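Local coordinates for protein putative histidinol-phosphate aminotransferase (Erwinia carotovora atroseptica, PDB 3LY1) that probably transfers amino groups with the help of pyridoxal phosphate, as a putative histidinol-phosphate aminotransferase of the class-II family, at residues R47-I53 with I244-D250. Residues are numbered along the deposited sequence; the frame is centred on the assembly and turned at random.
Sequences RYAKNEI and INFSGVD. With PLP (pyridoxal-5'-phosphate), chain M.
The methyl group of Ala49 sits over the centre of the Phe246 ring, a CH-pi contact in which CB lies 3.7 Å from the ring centroid and 12° off the ring normal. Two further groups of 47-53 meet the same ring. The carbonyl of Arg47 meets it at the edge, near its plane, with O 3.4 Å from Phe246 CD2, while the carboxylate of Glu52 comes in at a slant, its plane turned 48° from that of the ring and its CD 3.6 Å from Phe246 CZ. With Glu52 CG anti to the carbonyl carbon, CG lies 3.8 Å from Asp250 OD1; the bend at chi2 (79°) then carries the carboxylate to the CZ end of the ring. Glu52 OE2 and Asp250 OD1 stay 5.5 Å apart, and the salt bridge from Asp250 OD2 to Lys44 probably eases the proximity of the two acids.

Beside this, Ile53 and Val249 cross at about a right angle, Ile53 CG1 resting 3.6 Å from Val249 CG2, and the CD1 end of Ile53 reaches on to Ile244. No direct hydrogen bond crosses the contact; a single water accepts from Ala49 N (2.9 Å) and donates to Ile244 O, joining the N-cap Ala49 to the residue before the N-cap Asn245. Asn245 OD1 takes the N-H of Gly248.

Tyr48 leaves the backbone on the side away from 244-250, and its OH donates to O3P of the pyridoxal phosphate (2.8 Å) held in the second subunit, where the hydroxyl also bonds Lys213 and where Ser78, Thr210 and Ser212 grip the cofactor. The contact thus joins the N-terminal ends of helices 50-63 and 246-255 beside the dimer interface, with Ile53 and Ile244 both resting on Leu73 of strand 71-74, an outermost strand of the mixed sheet.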
loop_
_atom_site.group_PDB
_atom_site.type_symbol
_atom_site.label_atom_id
_atom_site.label_comp_id
_atom_site.label_asym_id
_atom_site.label_seq_id
_atom_site.Cartn_x
_atom_site.Cartn_y
_atom_site.Cartn_z
ATOM N N ARG A 47 1.215 0.257 -16.491
ATOM C CA ARG A 47 2.490 0.866 -16.119
ATOM C C ARG A 47 2.405 1.446 -14.714
ATOM O O ARG A 47 1.346 1.749 -14.218
ATOM C CB ARG A 47 2.907 1.890 -17.178
ATOM C CG ARG A 47 3.218 1.188 -18.478
ATOM C CD ARG A 47 3.916 2.017 -19.472
ATOM N NE ARG A 47 3.844 1.436 -20.818
ATOM C CZ ARG A 47 4.648 0.493 -21.299
ATOM N NH1 ARG A 47 5.629 -0.030 -20.558
ATOM N NH2 ARG A 47 4.473 0.060 -22.538
ATOM N N TYR A 48 3.554 1.536 -14.061
ATOM C CA TYR A 48 3.683 2.192 -12.784
ATOM C C TYR A 48 3.541 3.684 -12.973
ATOM O O TYR A 48 4.032 4.254 -13.982
ATOM C CB TYR A 48 5.057 1.896 -12.165
ATOM C CG TYR A 48 5.329 0.428 -11.866
ATOM C CD1 TYR A 48 4.764 -0.176 -10.759
ATOM C CD2 TYR A 48 6.147 -0.362 -12.695
ATOM C CE1 TYR A 48 4.975 -1.473 -10.493
ATOM C CE2 TYR A 48 6.370 -1.703 -12.405
ATOM C CZ TYR A 48 5.791 -2.252 -11.304
ATOM O OH TYR A 48 5.977 -3.593 -10.979
ATOM N N ALA A 49 2.878 4.320 -12.001
ATOM C CA ALA A 49 2.599 5.750 -12.039
ATOM C C ALA A 49 3.779 6.574 -11.523
ATOM O O ALA A 49 3.576 7.508 -10.730
ATOM C CB ALA A 49 1.325 6.078 -11.214
ATOM N N LYS A 50 4.979 6.304 -12.029
ATOM C CA LYS A 50 6.209 6.917 -11.502
ATOM C C LYS A 50 6.270 8.445 -11.561
ATOM O O LYS A 50 6.402 9.097 -10.515
ATOM C CB LYS A 50 7.431 6.307 -12.192
ATOM C CG LYS A 50 7.702 4.890 -11.670
ATOM C CD LYS A 50 8.756 4.170 -12.501
ATOM C CE LYS A 50 9.113 2.754 -11.980
ATOM N NZ LYS A 50 10.022 2.811 -10.829
ATOM N N ASN A 51 6.140 9.030 -12.751
ATOM C CA ASN A 51 6.177 10.483 -12.834
ATOM C C ASN A 51 4.993 11.196 -12.162
ATOM O O ASN A 51 5.140 12.288 -11.598
ATOM C CB ASN A 51 6.263 10.945 -14.279
ATOM C CG ASN A 51 6.565 12.414 -14.372
ATOM O OD1 ASN A 51 7.657 12.860 -13.990
ATOM N ND2 ASN A 51 5.592 13.183 -14.808
ATOM N N GLU A 52 3.830 10.558 -12.212
ATOM C CA GLU A 52 2.605 11.108 -11.635
ATOM C C GLU A 52 2.731 11.184 -10.115
ATOM O O GLU A 52 2.238 12.130 -9.501
ATOM C CB GLU A 52 1.395 10.249 -12.050
ATOM C CG GLU A 52 1.034 10.312 -13.574
ATOM C CD GLU A 52 1.919 9.441 -14.506
ATOM O OE1 GLU A 52 2.705 8.602 -14.041
ATOM O OE2 GLU A 52 1.818 9.605 -15.749
ATOM N N ILE A 53 3.376 10.176 -9.527
ATOM C CA ILE A 53 3.670 10.150 -8.079
ATOM C C ILE A 53 4.613 11.287 -7.687
ATOM O O ILE A 53 4.434 11.924 -6.649
ATOM C CB ILE A 53 4.194 8.802 -7.665
ATOM C CG1 ILE A 53 3.012 7.813 -7.622
ATOM C CG2 ILE A 53 4.986 8.854 -6.298
ATOM C CD1 ILE A 53 3.419 6.309 -7.578
ATOM N N ILE A 244 2.000 4.382 -5.233
ATOM C CA ILE A 244 0.563 4.570 -5.094
ATOM C C ILE A 244 -0.077 4.127 -6.400
ATOM O O ILE A 244 0.525 4.207 -7.467
ATOM C CB ILE A 244 0.255 6.070 -4.743
ATOM C CG1 ILE A 244 1.039 6.489 -3.488
ATOM C CG2 ILE A 244 -1.193 6.290 -4.410
ATOM C CD1 ILE A 244 0.742 5.595 -2.264
ATOM N N ASN A 245 -1.314 3.667 -6.322
ATOM C CA ASN A 245 -2.010 3.178 -7.488
ATOM C C ASN A 245 -2.381 4.317 -8.451
ATOM O O ASN A 245 -2.592 5.463 -8.030
ATOM C CB ASN A 245 -3.198 2.300 -7.090
ATOM C CG ASN A 245 -4.453 3.069 -6.859
ATOM O OD1 ASN A 245 -5.197 3.388 -7.795
ATOM N ND2 ASN A 245 -4.717 3.365 -5.608
ATOM N N PHE A 246 -2.373 4.007 -9.742
ATOM C CA PHE A 246 -2.541 5.014 -10.802
ATOM C C PHE A 246 -3.863 5.777 -10.708
ATOM O O PHE A 246 -3.884 6.981 -10.825
ATOM C CB PHE A 246 -2.439 4.363 -12.187
ATOM C CG PHE A 246 -1.618 5.133 -13.160
ATOM C CD1 PHE A 246 -1.875 6.481 -13.417
ATOM C CD2 PHE A 246 -0.645 4.496 -13.905
ATOM C CE1 PHE A 246 -1.132 7.163 -14.338
ATOM C CE2 PHE A 246 0.099 5.183 -14.847
ATOM C CZ PHE A 246 -0.132 6.512 -15.051
ATOM N N SER A 247 -4.967 5.086 -10.477
ATOM C CA SER A 247 -6.254 5.777 -10.403
ATOM C C SER A 247 -6.288 6.700 -9.190
ATOM O O SER A 247 -6.762 7.809 -9.287
ATOM C CB SER A 247 -7.428 4.786 -10.337
ATOM O OG SER A 247 -7.444 3.995 -11.504
ATOM N N GLY A 248 -5.781 6.230 -8.060
ATOM C CA GLY A 248 -5.696 7.044 -6.878
ATOM C C GLY A 248 -4.831 8.283 -7.030
ATOM O O GLY A 248 -5.238 9.361 -6.588
ATOM N N VAL A 249 -3.662 8.136 -7.664
ATOM C CA VAL A 249 -2.743 9.260 -7.864
ATOM C C VAL A 249 -3.411 10.319 -8.765
ATOM O O VAL A 249 -3.417 11.510 -8.454
ATOM C CB VAL A 249 -1.403 8.824 -8.485
ATOM C CG1 VAL A 249 -0.614 10.030 -8.934
ATOM C CG2 VAL A 249 -0.601 7.963 -7.486
ATOM N N ASP A 250 -3.990 9.887 -9.876
ATOM C CA ASP A 250 -4.648 10.829 -10.790
ATOM C C ASP A 250 -5.949 11.391 -10.176
ATOM O O ASP A 250 -6.321 12.548 -10.438
ATOM C CB ASP A 250 -4.953 10.169 -12.139
ATOM C CG ASP A 250 -3.731 10.088 -13.080
ATOM O OD1 ASP A 250 -2.620 10.556 -12.723
ATOM O OD2 ASP A 250 -3.910 9.588 -14.218
HETATM N N1 PLP M . 9.670 -9.000 -7.563
HETATM C C2 PLP M . 10.396 -8.933 -8.716
HETATM C C2A PLP M . 11.291 -10.075 -9.083
HETATM C C3 PLP M . 10.261 -7.811 -9.510
HETATM O O3 PLP M . 10.962 -7.730 -10.663
HETATM C C4 PLP M . 9.402 -6.754 -9.141
HETATM C C4A PLP M . 9.525 -5.460 -9.885
HETATM O O4A PLP M . 8.574 -5.231 -10.636
HETATM C C5 PLP M . 8.684 -6.830 -7.958
HETATM C C6 PLP M . 8.840 -7.979 -7.188
HETATM C C5A PLP M . 7.748 -5.759 -7.422
HETATM O O4P PLP M . 6.558 -5.647 -8.221
HETATM P P PLP M . 5.162 -5.188 -7.645
HETATM O O1P PLP M . 5.224 -4.350 -6.374
HETATM O O2P PLP M . 4.359 -6.440 -7.542
HETATM O O3P PLP M . 4.498 -4.391 -8.740
HETATM O O HOH W 1 2.238 3.112 -9.430
#